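Local coordinates for Low molecular weight protein-tyrosine-phosphatase yfkJ (Bacillus subtilis, PDB 4ETM), which dephosphorylates phosphotyrosine-containing proteins, hydrolysing the phosphate ester of phosphotyrosine, and is involved in resistance to ethanol stress, at residues L42-K46 with G47-K51; E93-L96 with D97-Y101; E108-G111 with S112-M116; Q73-L76 with R77-G80; E151-Q154 with L155-G159. All coordinates share one frame; numbering follows the deposited sequence.

Contact 1. Residues L42-K46 with G47-K51; sequences LAAKK and GLEGK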
loop_
_atom_site.group_PDB
_atom_site.type_symbol
_atom_site.label_atom_id
_atom_site.label_comp_id
_atom_site.label_asym_id
_atom_site.label_seq_id
_atom_site.Cartn_x
_atom_site.Cartn_y
_atom_site.Cartn_z
ATOM N N LEU A 42 -1.715 14.255 -23.108
ATOM C CA LEU A 42 -1.429 13.128 -23.989
ATOM C C LEU A 42 -2.681 12.645 -24.716
ATOM O O LEU A 42 -2.642 12.413 -25.922
ATOM C CB LEU A 42 -0.795 11.964 -23.231
ATOM C CG LEU A 42 0.601 12.214 -22.657
ATOM C CD1 LEU A 42 1.186 10.926 -22.070
ATOM C CD2 LEU A 42 1.514 12.780 -23.725
ATOM N N ALA A 43 -3.788 12.503 -23.985
ATOM C CA ALA A 43 -5.048 12.078 -24.597
ATOM C C ALA A 43 -5.512 13.044 -25.690
ATOM O O ALA A 43 -5.994 12.621 -26.749
ATOM C CB ALA A 43 -6.139 11.924 -23.543
ATOM N N ALA A 44 -5.382 14.339 -25.416
ATOM C CA ALA A 44 -5.779 15.366 -26.378
ATOM C C ALA A 44 -4.957 15.270 -27.657
ATOM O O ALA A 44 -5.491 15.423 -28.757
ATOM C CB ALA A 44 -5.654 16.757 -25.762
ATOM N N LYS A 45 -3.663 15.002 -27.509
ATOM C CA LYS A 45 -2.763 14.881 -28.654
ATOM C C LYS A 45 -3.181 13.732 -29.567
ATOM O O LYS A 45 -2.963 13.776 -30.781
ATOM C CB LYS A 45 -1.320 14.672 -28.190
ATOM C CG LYS A 45 -0.626 15.930 -27.683
ATOM C CD LYS A 45 0.802 15.622 -27.257
ATOM C CE LYS A 45 1.495 16.840 -26.659
ATOM N NZ LYS A 45 2.654 16.447 -25.791
ATOM N N LYS A 46 -3.783 12.705 -28.969
ATOM C CA LYS A 46 -4.244 11.535 -29.704
ATOM C C LYS A 46 -5.657 11.746 -30.232
ATOM O O LYS A 46 -6.204 10.877 -30.902
ATOM C CB LYS A 46 -4.209 10.297 -28.804
ATOM C CG LYS A 46 -2.831 9.949 -28.278
ATOM C CD LYS A 46 -2.022 9.164 -29.294
ATOM C CE LYS A 46 -0.751 8.620 -28.657
ATOM N NZ LYS A 46 0.045 7.775 -29.586
ATOM N N GLY A 47 -6.241 12.902 -29.931
ATOM C CA GLY A 47 -7.602 13.196 -30.344
ATOM C C GLY A 47 -8.625 12.375 -29.578
ATOM O O GLY A 47 -9.613 11.906 -30.146
ATOM N N LEU A 48 -8.393 12.195 -28.278
ATOM C CA LEU A 48 -9.288 11.374 -27.475
ATOM C C LEU A 48 -10.014 12.161 -26.391
ATOM O O LEU A 48 -10.570 11.566 -25.461
ATOM C CB LEU A 48 -8.529 10.196 -26.863
ATOM C CG LEU A 48 -8.002 9.194 -27.896
ATOM C CD1 LEU A 48 -6.992 8.282 -27.242
ATOM C CD2 LEU A 48 -9.130 8.374 -28.516
ATOM N N GLU A 49 -10.027 13.489 -26.521
ATOM C CA GLU A 49 -10.717 14.350 -25.560
ATOM C C GLU A 49 -12.195 14.005 -25.406
ATOM O O GLU A 49 -12.790 14.275 -24.368
ATOM C CB GLU A 49 -10.576 15.834 -25.925
ATOM C CG GLU A 49 -9.199 16.414 -25.685
ATOM C CD GLU A 49 -9.221 17.729 -24.907
ATOM O OE1 GLU A 49 -9.704 18.744 -25.455
ATOM O OE2 GLU A 49 -8.747 17.742 -23.744
ATOM N N GLY A 50 -12.785 13.411 -26.438
ATOM C CA GLY A 50 -14.195 13.075 -26.411
ATOM C C GLY A 50 -14.482 11.672 -25.908
ATOM O O GLY A 50 -15.643 11.255 -25.851
ATOM N N LYS A 51 -13.431 10.940 -25.546
ATOM C CA LYS A 51 -13.582 9.548 -25.124
ATOM C C LYS A 51 -13.005 9.260 -23.743
ATOM O O LYS A 51 -13.499 8.389 -23.028
ATOM C CB LYS A 51 -12.940 8.603 -26.141
ATOM C CG LYS A 51 -13.164 7.128 -25.836
ATOM C CD LYS A 51 -14.646 6.795 -25.806
ATOM C CE LYS A 51 -14.902 5.368 -25.363
ATOM N NZ LYS A 51 -16.250 4.864 -25.752
#

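Contact 2. Residues E93-L96 with D97-Y101; sequences EQDL and DDFDY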
loop_
_atom_site.group_PDB
_atom_site.type_symbol
_atom_site.label_atom_id
_atom_site.label_comp_id
_atom_site.label_asym_id
_atom_site.label_seq_id
_atom_site.Cartn_x
_atom_site.Cartn_y
_atom_site.Cartn_z
ATOM N N GLU A 93 -15.263 6.551 -1.085
ATOM C CA GLU A 93 -15.749 5.246 -1.525
ATOM C C GLU A 93 -16.448 5.311 -2.873
ATOM O O GLU A 93 -16.298 4.412 -3.701
ATOM C CB GLU A 93 -16.702 4.647 -0.489
ATOM C CG GLU A 93 -16.048 4.300 0.836
ATOM C CD GLU A 93 -16.888 3.338 1.654
ATOM O OE1 GLU A 93 -16.477 2.996 2.785
ATOM O OE2 GLU A 93 -17.954 2.918 1.159
ATOM N N GLN A 94 -17.219 6.372 -3.096
ATOM C CA GLN A 94 -17.979 6.495 -4.340
ATOM C C GLN A 94 -17.079 6.611 -5.576
ATOM O O GLN A 94 -17.468 6.207 -6.671
ATOM C CB GLN A 94 -18.965 7.667 -4.264
ATOM C CG GLN A 94 -19.993 7.688 -5.389
ATOM C CD GLN A 94 -20.804 6.403 -5.460
ATOM O OE1 GLN A 94 -21.288 5.903 -4.441
ATOM N NE2 GLN A 94 -20.944 5.854 -6.664
ATOM N N ASP A 95 -15.880 7.152 -5.398
ATOM C CA ASP A 95 -14.914 7.232 -6.482
ATOM C C ASP A 95 -14.554 5.844 -7.020
ATOM O O ASP A 95 -14.275 5.689 -8.206
ATOM C CB ASP A 95 -13.635 7.936 -6.020
ATOM C CG ASP A 95 -13.808 9.437 -5.851
ATOM O OD1 ASP A 95 -14.342 10.096 -6.768
ATOM O OD2 ASP A 95 -13.379 9.959 -4.802
ATOM N N LEU A 96 -14.545 4.846 -6.141
ATOM C CA LEU A 96 -14.199 3.488 -6.546
ATOM C C LEU A 96 -15.161 2.986 -7.622
ATOM O O LEU A 96 -14.740 2.398 -8.612
ATOM C CB LEU A 96 -14.213 2.539 -5.342
ATOM C CG LEU A 96 -13.302 2.905 -4.170
ATOM C CD1 LEU A 96 -13.567 1.985 -2.994
ATOM C CD2 LEU A 96 -11.854 2.838 -4.575
ATOM N N ASP A 97 -16.445 3.244 -7.440
ATOM C CA ASP A 97 -17.445 2.745 -8.375
ATOM C C ASP A 97 -17.566 3.648 -9.604
ATOM O O ASP A 97 -18.001 3.203 -10.661
ATOM C CB ASP A 97 -18.803 2.617 -7.684
ATOM C CG ASP A 97 -18.829 1.514 -6.631
ATOM O OD1 ASP A 97 -18.033 0.552 -6.737
ATOM O OD2 ASP A 97 -19.659 1.603 -5.700
ATOM N N ASP A 98 -17.177 4.911 -9.458
ATOM C CA ASP A 98 -17.388 5.911 -10.508
ATOM C C ASP A 98 -16.386 5.820 -11.649
ATOM O O ASP A 98 -16.732 6.026 -12.807
ATOM C CB ASP A 98 -17.347 7.324 -9.919
ATOM C CG ASP A 98 -18.657 7.731 -9.273
ATOM O OD1 ASP A 98 -19.486 6.844 -8.983
ATOM O OD2 ASP A 98 -18.853 8.944 -9.050
ATOM N N PHE A 99 -15.133 5.530 -11.320
ATOM C CA PHE A 99 -14.068 5.586 -12.302
ATOM C C PHE A 99 -13.693 4.226 -12.854
ATOM O O PHE A 99 -13.580 3.276 -12.112
ATOM C CB PHE A 99 -12.838 6.254 -11.692
ATOM C CG PHE A 99 -12.980 7.744 -11.520
ATOM C CD1 PHE A 99 -12.615 8.612 -12.541
ATOM C CD2 PHE A 99 -13.461 8.279 -10.339
ATOM C CE1 PHE A 99 -12.739 9.987 -12.390
ATOM C CE2 PHE A 99 -13.584 9.661 -10.186
ATOM C CZ PHE A 99 -13.228 10.510 -11.226
ATOM N N ASP A 100 -13.450 4.157 -14.159
ATOM C CA ASP A 100 -13.116 2.903 -14.812
ATOM C C ASP A 100 -11.719 2.421 -14.396
ATOM O O ASP A 100 -11.500 1.219 -14.220
ATOM C CB ASP A 100 -13.233 3.063 -16.334
ATOM C CG ASP A 100 -14.649 3.393 -16.771
ATOM O OD1 ASP A 100 -15.565 2.616 -16.419
ATOM O OD2 ASP A 100 -14.852 4.431 -17.444
ATOM N N TYR A 101 -10.798 3.365 -14.240
ATOM C CA TYR A 101 -9.425 3.079 -13.827
ATOM C C TYR A 101 -9.097 3.912 -12.610
ATOM O O TYR A 101 -9.360 5.110 -12.589
ATOM C CB TYR A 101 -8.434 3.466 -14.925
ATOM C CG TYR A 101 -8.515 2.606 -16.154
ATOM C CD1 TYR A 101 -7.657 1.531 -16.326
ATOM C CD2 TYR A 101 -9.430 2.882 -17.148
ATOM C CE1 TYR A 101 -7.730 0.729 -17.455
ATOM C CE2 TYR A 101 -9.511 2.089 -18.282
ATOM C CZ TYR A 101 -8.650 1.022 -18.425
ATOM O OH TYR A 101 -8.713 0.233 -19.553
HETATM O O HOH W 1 -16.419 10.652 -8.557
#

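Contact 3. Residues E108-G111 with S112-M116; sequences ENIG and SLRSM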
loop_
_atom_site.group_PDB
_atom_site.type_symbol
_atom_site.label_atom_id
_atom_site.label_comp_id
_atom_site.label_asym_id
_atom_site.label_seq_id
_atom_site.Cartn_x
_atom_site.Cartn_y
_atom_site.Cartn_z
ATOM N N GLU A 108 1.749 2.298 -0.998
ATOM C CA GLU A 108 0.968 2.801 0.134
ATOM C C GLU A 108 -0.408 3.307 -0.287
ATOM O O GLU A 108 -1.405 3.057 0.402
ATOM C CB GLU A 108 1.737 3.858 0.941
ATOM C CG GLU A 108 2.958 3.284 1.649
ATOM C CD GLU A 108 3.759 4.344 2.399
ATOM O OE1 GLU A 108 3.524 5.545 2.169
ATOM O OE2 GLU A 108 4.630 3.979 3.213
ATOM N N ASN A 109 -0.457 4.030 -1.397
ATOM C CA ASN A 109 -1.725 4.554 -1.906
ATOM C C ASN A 109 -2.697 3.411 -2.202
ATOM O O ASN A 109 -3.896 3.492 -1.891
ATOM C CB ASN A 109 -1.519 5.334 -3.204
ATOM C CG ASN A 109 -0.653 6.565 -3.047
ATOM O OD1 ASN A 109 -0.041 7.004 -4.016
ATOM N ND2 ASN A 109 -0.616 7.143 -1.864
ATOM N N ILE A 110 -2.177 2.352 -2.819
ATOM C CA ILE A 110 -2.987 1.179 -3.141
ATOM C C ILE A 110 -3.566 0.596 -1.857
ATOM O O ILE A 110 -4.760 0.306 -1.774
ATOM C CB ILE A 110 -2.161 0.093 -3.845
ATOM C CG1 ILE A 110 -1.612 0.600 -5.184
ATOM C CG2 ILE A 110 -2.957 -1.203 -3.964
ATOM C CD1 ILE A 110 -2.538 0.412 -6.350
ATOM N N GLY A 111 -2.714 0.448 -0.847
ATOM C CA GLY A 111 -3.141 -0.085 0.429
ATOM C C GLY A 111 -4.208 0.769 1.086
ATOM O O GLY A 111 -5.152 0.241 1.673
ATOM N N SER A 112 -4.062 2.091 0.990
ATOM C CA SER A 112 -5.065 2.988 1.549
ATOM C C SER A 112 -6.404 2.827 0.861
ATOM O O SER A 112 -7.435 2.832 1.527
ATOM C CB SER A 112 -4.609 4.442 1.472
ATOM O OG SER A 112 -3.446 4.637 2.259
ATOM N N LEU A 113 -6.387 2.683 -0.467
ATOM C CA LEU A 113 -7.622 2.505 -1.221
ATOM C C LEU A 113 -8.256 1.165 -0.830
ATOM O O LEU A 113 -9.475 1.037 -0.788
ATOM C CB LEU A 113 -7.372 2.609 -2.735
ATOM C CG LEU A 113 -6.969 3.997 -3.256
ATOM C CD1 LEU A 113 -6.351 3.930 -4.647
ATOM C CD2 LEU A 113 -8.148 4.958 -3.267
ATOM N N ARG A 114 -7.421 0.187 -0.494
ATOM C CA ARG A 114 -7.929 -1.136 -0.109
ATOM C C ARG A 114 -8.653 -1.113 1.230
ATOM O O ARG A 114 -9.654 -1.800 1.417
ATOM C CB ARG A 114 -6.791 -2.159 -0.064
ATOM C CG ARG A 114 -6.127 -2.473 -1.411
ATOM C CD ARG A 114 -5.404 -3.824 -1.347
ATOM N NE ARG A 114 -4.585 -4.067 -2.532
ATOM C CZ ARG A 114 -5.073 -4.411 -3.720
ATOM N NH1 ARG A 114 -6.381 -4.562 -3.886
ATOM N NH2 ARG A 114 -4.251 -4.602 -4.749
ATOM N N SER A 115 -8.120 -0.332 2.161
ATOM C CA SER A 115 -8.741 -0.101 3.456
ATOM C C SER A 115 -10.085 0.628 3.308
ATOM O O SER A 115 -10.970 0.507 4.157
ATOM C CB SER A 115 -7.786 0.727 4.334
ATOM O OG SER A 115 -8.280 0.909 5.655
ATOM N N MET A 116 -10.232 1.378 2.224
ATOM C CA MET A 116 -11.419 2.204 2.008
ATOM C C MET A 116 -12.535 1.433 1.308
ATOM O O MET A 116 -13.699 1.788 1.408
ATOM C CB MET A 116 -11.031 3.418 1.162
ATOM C CG MET A 116 -12.175 4.307 0.729
ATOM S SD MET A 116 -11.501 5.629 -0.277
ATOM C CE MET A 116 -9.993 5.924 0.639
HETATM O O HOH W 2 -1.461 6.310 0.941
#

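Contact 4. Residues Q73-L76 with R77-G80; sequences QEIL and RREG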
loop_
_atom_site.group_PDB
_atom_site.type_symbol
_atom_site.label_atom_id
_atom_site.label_comp_id
_atom_site.label_asym_id
_atom_site.label_seq_id
_atom_site.Cartn_x
_atom_site.Cartn_y
_atom_site.Cartn_z
ATOM N N GLN A 73 3.357 22.975 -10.277
ATOM C CA GLN A 73 2.983 24.083 -11.150
ATOM C C GLN A 73 4.145 24.456 -12.056
ATOM O O GLN A 73 3.953 24.699 -13.247
ATOM C CB GLN A 73 2.527 25.300 -10.339
ATOM C CG GLN A 73 1.230 25.092 -9.579
ATOM C CD GLN A 73 0.653 26.394 -9.054
ATOM O OE1 GLN A 73 0.842 27.445 -9.656
ATOM N NE2 GLN A 73 -0.065 26.325 -7.930
ATOM N N GLU A 74 5.350 24.483 -11.493
ATOM C CA GLU A 74 6.530 24.851 -12.266
ATOM C C GLU A 74 6.831 23.844 -13.359
ATOM O O GLU A 74 7.131 24.229 -14.486
ATOM C CB GLU A 74 7.752 25.020 -11.371
ATOM C CG GLU A 74 7.747 26.294 -10.561
ATOM C CD GLU A 74 9.138 26.668 -10.099
ATOM O OE1 GLU A 74 9.495 26.322 -8.952
ATOM O OE2 GLU A 74 9.874 27.301 -10.890
ATOM N N ILE A 75 6.725 22.561 -13.021
ATOM C CA ILE A 75 6.919 21.501 -13.994
ATOM C C ILE A 75 5.931 21.690 -15.132
ATOM O O ILE A 75 6.319 21.714 -16.293
ATOM C CB ILE A 75 6.711 20.106 -13.378
ATOM C CG1 ILE A 75 7.906 19.724 -12.495
ATOM C CG2 ILE A 75 6.479 19.064 -14.474
ATOM C CD1 ILE A 75 9.203 19.563 -13.257
ATOM N N LEU A 76 4.656 21.843 -14.785
ATOM C CA LEU A 76 3.607 21.975 -15.792
ATOM C C LEU A 76 3.803 23.206 -16.670
ATOM O O LEU A 76 3.632 23.132 -17.887
ATOM C CB LEU A 76 2.204 21.920 -15.150
ATOM C CG LEU A 76 1.848 20.577 -14.496
ATOM C CD1 LEU A 76 0.458 20.581 -13.858
ATOM C CD2 LEU A 76 1.959 19.433 -15.497
ATOM N N ARG A 77 4.207 24.321 -16.069
ATOM C CA ARG A 77 4.500 25.512 -16.853
ATOM C C ARG A 77 5.586 25.214 -17.876
ATOM O O ARG A 77 5.484 25.634 -19.031
ATOM C CB ARG A 77 4.943 26.670 -15.963
ATOM C CG ARG A 77 3.819 27.304 -15.166
ATOM C CD ARG A 77 4.292 28.564 -14.458
ATOM N NE ARG A 77 3.442 28.872 -13.315
ATOM C CZ ARG A 77 3.761 28.609 -12.051
ATOM N NH1 ARG A 77 4.927 28.046 -11.760
ATOM N NH2 ARG A 77 2.919 28.917 -11.074
ATOM N N ARG A 78 6.621 24.492 -17.449
ATOM C CA ARG A 78 7.715 24.143 -18.348
ATOM C C ARG A 78 7.209 23.320 -19.512
ATOM O O ARG A 78 7.583 23.550 -20.663
ATOM C CB ARG A 78 8.801 23.356 -17.627
ATOM C CG ARG A 78 9.701 22.631 -18.607
ATOM C CD ARG A 78 10.823 21.915 -17.930
ATOM N NE ARG A 78 10.501 20.544 -17.555
ATOM C CZ ARG A 78 11.213 19.866 -16.669
ATOM N NH1 ARG A 78 12.240 20.464 -16.079
ATOM N NH2 ARG A 78 10.903 18.620 -16.357
ATOM N N GLU A 79 6.339 22.368 -19.212
ATOM C CA GLU A 79 5.797 21.497 -20.240
ATOM C C GLU A 79 4.712 22.197 -21.050
ATOM O O GLU A 79 4.154 21.616 -21.978
ATOM C CB GLU A 79 5.236 20.221 -19.615
ATOM C CG GLU A 79 6.232 19.478 -18.730
ATOM C CD GLU A 79 7.283 18.742 -19.533
ATOM O OE1 GLU A 79 6.939 18.215 -20.618
ATOM O OE2 GLU A 79 8.450 18.693 -19.086
ATOM N N GLY A 80 4.405 23.437 -20.686
ATOM C CA GLY A 80 3.344 24.178 -21.349
ATOM C C GLY A 80 1.990 23.500 -21.220
ATOM O O GLY A 80 1.171 23.521 -22.150
#

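Contact 5. Residues E151-Q154 with L155-G159; sequences EVCQ and LIKTG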
loop_
_atom_site.group_PDB
_atom_site.type_symbol
_atom_site.label_atom_id
_atom_site.label_comp_id
_atom_site.label_asym_id
_atom_site.label_seq_id
_atom_site.Cartn_x
_atom_site.Cartn_y
_atom_site.Cartn_z
ATOM N N GLU A 151 12.461 14.163 -11.118
ATOM C CA GLU A 151 12.400 12.724 -11.368
ATOM C C GLU A 151 10.941 12.258 -11.385
ATOM O O GLU A 151 10.609 11.295 -12.073
ATOM C CB GLU A 151 13.216 11.940 -10.338
ATOM C CG GLU A 151 12.598 11.877 -8.961
ATOM C CD GLU A 151 13.379 10.989 -7.991
ATOM O OE1 GLU A 151 12.979 10.920 -6.811
ATOM O OE2 GLU A 151 14.381 10.362 -8.403
ATOM N N VAL A 152 10.087 12.953 -10.632
ATOM C CA VAL A 152 8.654 12.665 -10.614
ATOM C C VAL A 152 8.064 12.998 -11.984
ATOM O O VAL A 152 7.302 12.219 -12.539
ATOM C CB VAL A 152 7.933 13.436 -9.485
ATOM C CG1 VAL A 152 6.433 13.357 -9.651
ATOM C CG2 VAL A 152 8.339 12.867 -8.140
ATOM N N CYS A 153 8.442 14.145 -12.548
ATOM C CA CYS A 153 8.025 14.483 -13.908
ATOM C C CYS A 153 8.406 13.385 -14.910
ATOM O O CYS A 153 7.570 12.945 -15.708
ATOM C CB CYS A 153 8.654 15.811 -14.339
ATOM S SG CYS A 153 8.240 16.332 -16.028
ATOM N N GLN A 154 9.658 12.943 -14.868
ATOM C CA GLN A 154 10.117 11.930 -15.810
ATOM C C GLN A 154 9.315 10.645 -15.673
ATOM O O GLN A 154 8.867 10.078 -16.671
ATOM C CB GLN A 154 11.618 11.652 -15.661
ATOM C CG GLN A 154 12.492 12.664 -16.380
ATOM C CD GLN A 154 13.979 12.471 -16.117
ATOM O OE1 GLN A 154 14.388 11.525 -15.440
ATOM N NE2 GLN A 154 14.795 13.377 -16.653
ATOM N N LEU A 155 9.121 10.212 -14.433
ATOM C CA LEU A 155 8.381 8.985 -14.163
ATOM C C LEU A 155 6.925 9.095 -14.595
ATOM O O LEU A 155 6.374 8.170 -15.174
ATOM C CB LEU A 155 8.475 8.631 -12.681
ATOM C CG LEU A 155 9.861 8.175 -12.227
ATOM C CD1 LEU A 155 9.916 8.125 -10.722
ATOM C CD2 LEU A 155 10.198 6.811 -12.824
ATOM N N ILE A 156 6.303 10.233 -14.310
ATOM C CA ILE A 156 4.892 10.388 -14.597
ATOM C C ILE A 156 4.658 10.539 -16.102
ATOM O O ILE A 156 3.644 10.056 -16.613
ATOM C CB ILE A 156 4.273 11.526 -13.782
ATOM C CG1 ILE A 156 4.138 11.085 -12.322
ATOM C CG2 ILE A 156 2.926 11.906 -14.332
ATOM C CD1 ILE A 156 3.532 12.155 -11.399
ATOM N N LYS A 157 5.608 11.153 -16.816
ATOM C CA LYS A 157 5.502 11.207 -18.272
ATOM C C LYS A 157 5.474 9.822 -18.906
ATOM O O LYS A 157 4.571 9.516 -19.673
ATOM C CB LYS A 157 6.610 12.058 -18.892
ATOM C CG LYS A 157 6.369 13.552 -18.741
ATOM C CD LYS A 157 7.520 14.378 -19.273
ATOM C CE LYS A 157 7.643 14.258 -20.777
ATOM N NZ LYS A 157 8.759 15.104 -21.280
ATOM N N THR A 158 6.457 8.989 -18.582
ATOM C CA THR A 158 6.526 7.653 -19.167
ATOM C C THR A 158 5.344 6.790 -18.722
ATOM O O THR A 158 4.771 6.034 -19.510
ATOM C CB THR A 158 7.864 6.951 -18.847
ATOM O OG1 THR A 158 7.997 6.763 -17.437
ATOM C CG2 THR A 158 9.016 7.792 -19.339
ATOM N N GLY A 159 4.965 6.923 -17.460
ATOM C CA GLY A 159 3.861 6.143 -16.948
ATOM C C GLY A 159 2.571 6.482 -17.674
ATOM O O GLY A 159 1.820 5.580 -18.044
#

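Contact 1. Residues L42-K46 with G47-K51
Glu49 sets its CG anti to the carbonyl carbon (chi1 -73°) and then bends at chi2, which lays its CG 3.6 Å from Ala44 CB and brings the carboxylate end alongside the same methyl. Lys46 and Leu48 also have CG beside their own backbone N; Leu48 swings its isobutyl group along the root of Lys46, with CD1 3.8 Å from Lys46 CB, while the lysine chain bends at chi2 and leads its amine away. The chain reverses at Gly47, whose phi is positive (71°), a conformation glycine adopts readily. Helix 31-45 ends there in a Schellman motif: Leu48 N reaches back to Ala43 O at 2.9 Å, and inside that loop Gly47 N bonds Ala44 O, also at 2.9 Å, arriving from above the carbonyl plane. The apolar pair that usually accompanies the motif is present too, Ala43 CB lying 4.4 Å from Leu48 CB. Both of these residues are buried, and Leu48 packs on Gln168 of helix 149-170. Beyond the turn, Lys51 N closes onto Leu48 O at 2.9 Å just before strand 52-58 begins, while the amine of Lys51 is held by the carbonyls of Arg15 and Ser17.

Contact 2. Residues E93-L96 with D97-Y101
Phe99 N bonds Asp95 O at 3.2 Å as the last turn of helix 93-98 closes, and Phe99 itself then leaves helical geometry for an extended conformation, so the backbone passes from helix to strand within a few residues. This is the helix-to-strand junction that feeds strand 101-104, a member of the parallel sheet of the low molecular weight phosphatase fold. The turn before it is slack: Asp98 N has only weak bonds, to Gln94 O and Asp95 O. A side-chain bond reinforces it. Gln94 turns its CG away from its own N (chi1 -168°) and bends at chi2, bringing NE2 to 2.9 Å from Asp98 OD1. The bond is nearly straight (168°); the acceptor lies in the amide plane, but the nitrogen meets the syn side of the oxygen from well out of the carboxylate plane. The other oxygen, Asp98 OD2, accepts a hydrogen bond from a water 3.0 Å away, and the same water donates to Asp95 OD1. The two carboxylate oxygens it joins, Asp95 OD1 and Asp98 OD2, are 5.2 Å apart, and the water between them may soften the like charges. Asp95 OD2 turns to Ser92 N and Arg89, and Asp97 pairs with Lys120. The Phe99 ring packs on Ser20 and Leu22 of strand 19-25. It runs alongside the Asp95 side chain, ring and carboxylate planes 47° apart, with the ring edge near Asp95 O and Phe99 CE2 3.5 Å from Asp95 OD1.

Contact 3. Residues E108-G111 with S112-M116
Ser112 N donates to Glu108 O at 2.9 Å, the shortest of four successive i to i+4 bonds that run on through Leu113, Arg114 and Ser115. A water adds a side-chain link over the same turn: it accepts from Asn109 ND2 at 3.0 Å and donates to Ser112 OG at 2.9 Å. The hydroxyl is gripped again from outside, since it also bonds Gly111 O of the second subunit, while Gly111 O here meets Ser112 OG of that subunit in return. Arg114 is likewise shared, its NE forming a salt bridge with Glu108 of the second subunit. Within the helix, Ile110 and Arg114 lie side by side and point the same way. The isoleucine holds CG2 anti to its backbone N, turned toward the arginine, which brings that methyl to 3.6 Å from Arg114 NE; the methyl meets the guanidinium obliquely. Arg114, extended from CG to NE, also presses its CG to 3.1 Å from Ile110 O. On the inner side Leu113 rests CG 3.4 Å from Asn109 O, and the side chains of Ile110 and Leu113 pack on Ile125 of strand 125-127. Gly111, with no side chain, leaves its backbone close to the neighbouring subunit. Helix 107-117 is the connection of a beta-alpha-beta crossover between strands 101-104 and 125-127, with one face in the dimer interface and the side chain of Asn109 about 4 Å from those of the nucleophile Cys25 and the active-site Arg31.

Contact 4. Residues Q73-L76 with R77-G80
Regular i to i+4 backbone bonds join the two segments: Arg77 N to Gln73 O at 2.9 Å, Arg78 N to Glu74 O, and Glu79 N to Ile75 O. The helix then stops in a Schellman motif at Gly80, whose phi is positive (61°) and whose N bonds Arg77 O at 3.0 Å. Among the polar side chains, Arg77 runs extended from CG to NE back along the helix. Its NH2 lies 2.9 Å from Gln73 OE1, yet the angle is too poor for a hydrogen bond, and the amide and guanidinium planes are 58° apart; Gln73 spends its NE2 on Pro68 O. The guanidinium instead rests on hydrocarbon and backbone: Gln73 C lies over one face, and Glu74 CG sits at the edge, 3.5 Å from Arg77 NH1. Arg78 behaves differently. Its CG is anti to the backbone N (chi1 162°) and the chain bends at chi3, which sets the guanidinium beside Ile75 and within reach of Glu79. There its NE makes a salt bridge to Glu79 OE2 at 3.2 Å, approaching the anti side of that oxygen, while NH1 pairs with Glu150. The apolar part is Ile75, which places CD1 3.6 Å above the plane of the Arg78 guanidinium, toward its rim, so the guanidinium has Glu79 OE2 at its edge, in plane, and a methyl over one face. Helix 70-78 as a whole leans on helix 31-45, where Ile75 meets Met34 and Leu76 meets Ala37 and Ile38, and it borders the start of helix 149-170.

Contact 5. Residues E151-Q154 with L155-G159
Leu155 N to Glu151 O, Ile156 N to Val152 O, Lys157 N to Cys153 O and Thr158 N to Gln154 O form an unbroken run of alpha-helical bonds near the start of helix 149-170. The second is the shortest at 2.8 Å and the last the longest at 3.3 Å. Apolar contacts follow the same i to i+4 spacing. With chi1 of Val152 at 168°, its CG1 methyl points opposite the backbone N and comes to 3.6 Å from Ile156 CD1, and the two side chains run side by side in the same direction. Leu155 folds against its own helix, CG 3.2 Å from Glu151 O, before its end packs on Leu137 and Pro141. Between sulfur and hydrocarbon, Cys153 SG lies 3.9 Å from Lys157 CD; the lysine chain bends at chi3, about its CG-CD bond, and its amine leads away to a long, weak ion pair with Glu79. Val152 and Ile156 face helix 31-45: Val152 touches the active-site Arg31, and Ile156 meets Ala35 and Ile38. Val152 thus meets Arg31 with a purely aliphatic side chain, in a van der Waals contact, while the one polar acceptor Val152 has, its backbone carbonyl, is taken up by Ile156 N.

Contacts 4 and 5, centres 13 Å apart, meet directly: Cys153 SG sits 3.5 Å from Arg78 NH2 and 3.6 Å from Ile75 CG2. Contacts 2 and 3 also touch, Glu93 OE1 lying 3.3 Å from Met116 O, again with centres 13 Å apart. Contact 3 lies opposite contacts 1 and 4 across the chain's centre, each 29 Å away between centres. Two contacts come close to the active site: the Asn109 side chain of contact 3 lies about 4 Å from those of Cys25 and Arg31, and the Val152 side chain of contact 5 about 4 Å from that of Arg31 and about 7 Å from that of the proton donor Asp142. Contacts 1 and 2 are remote from it.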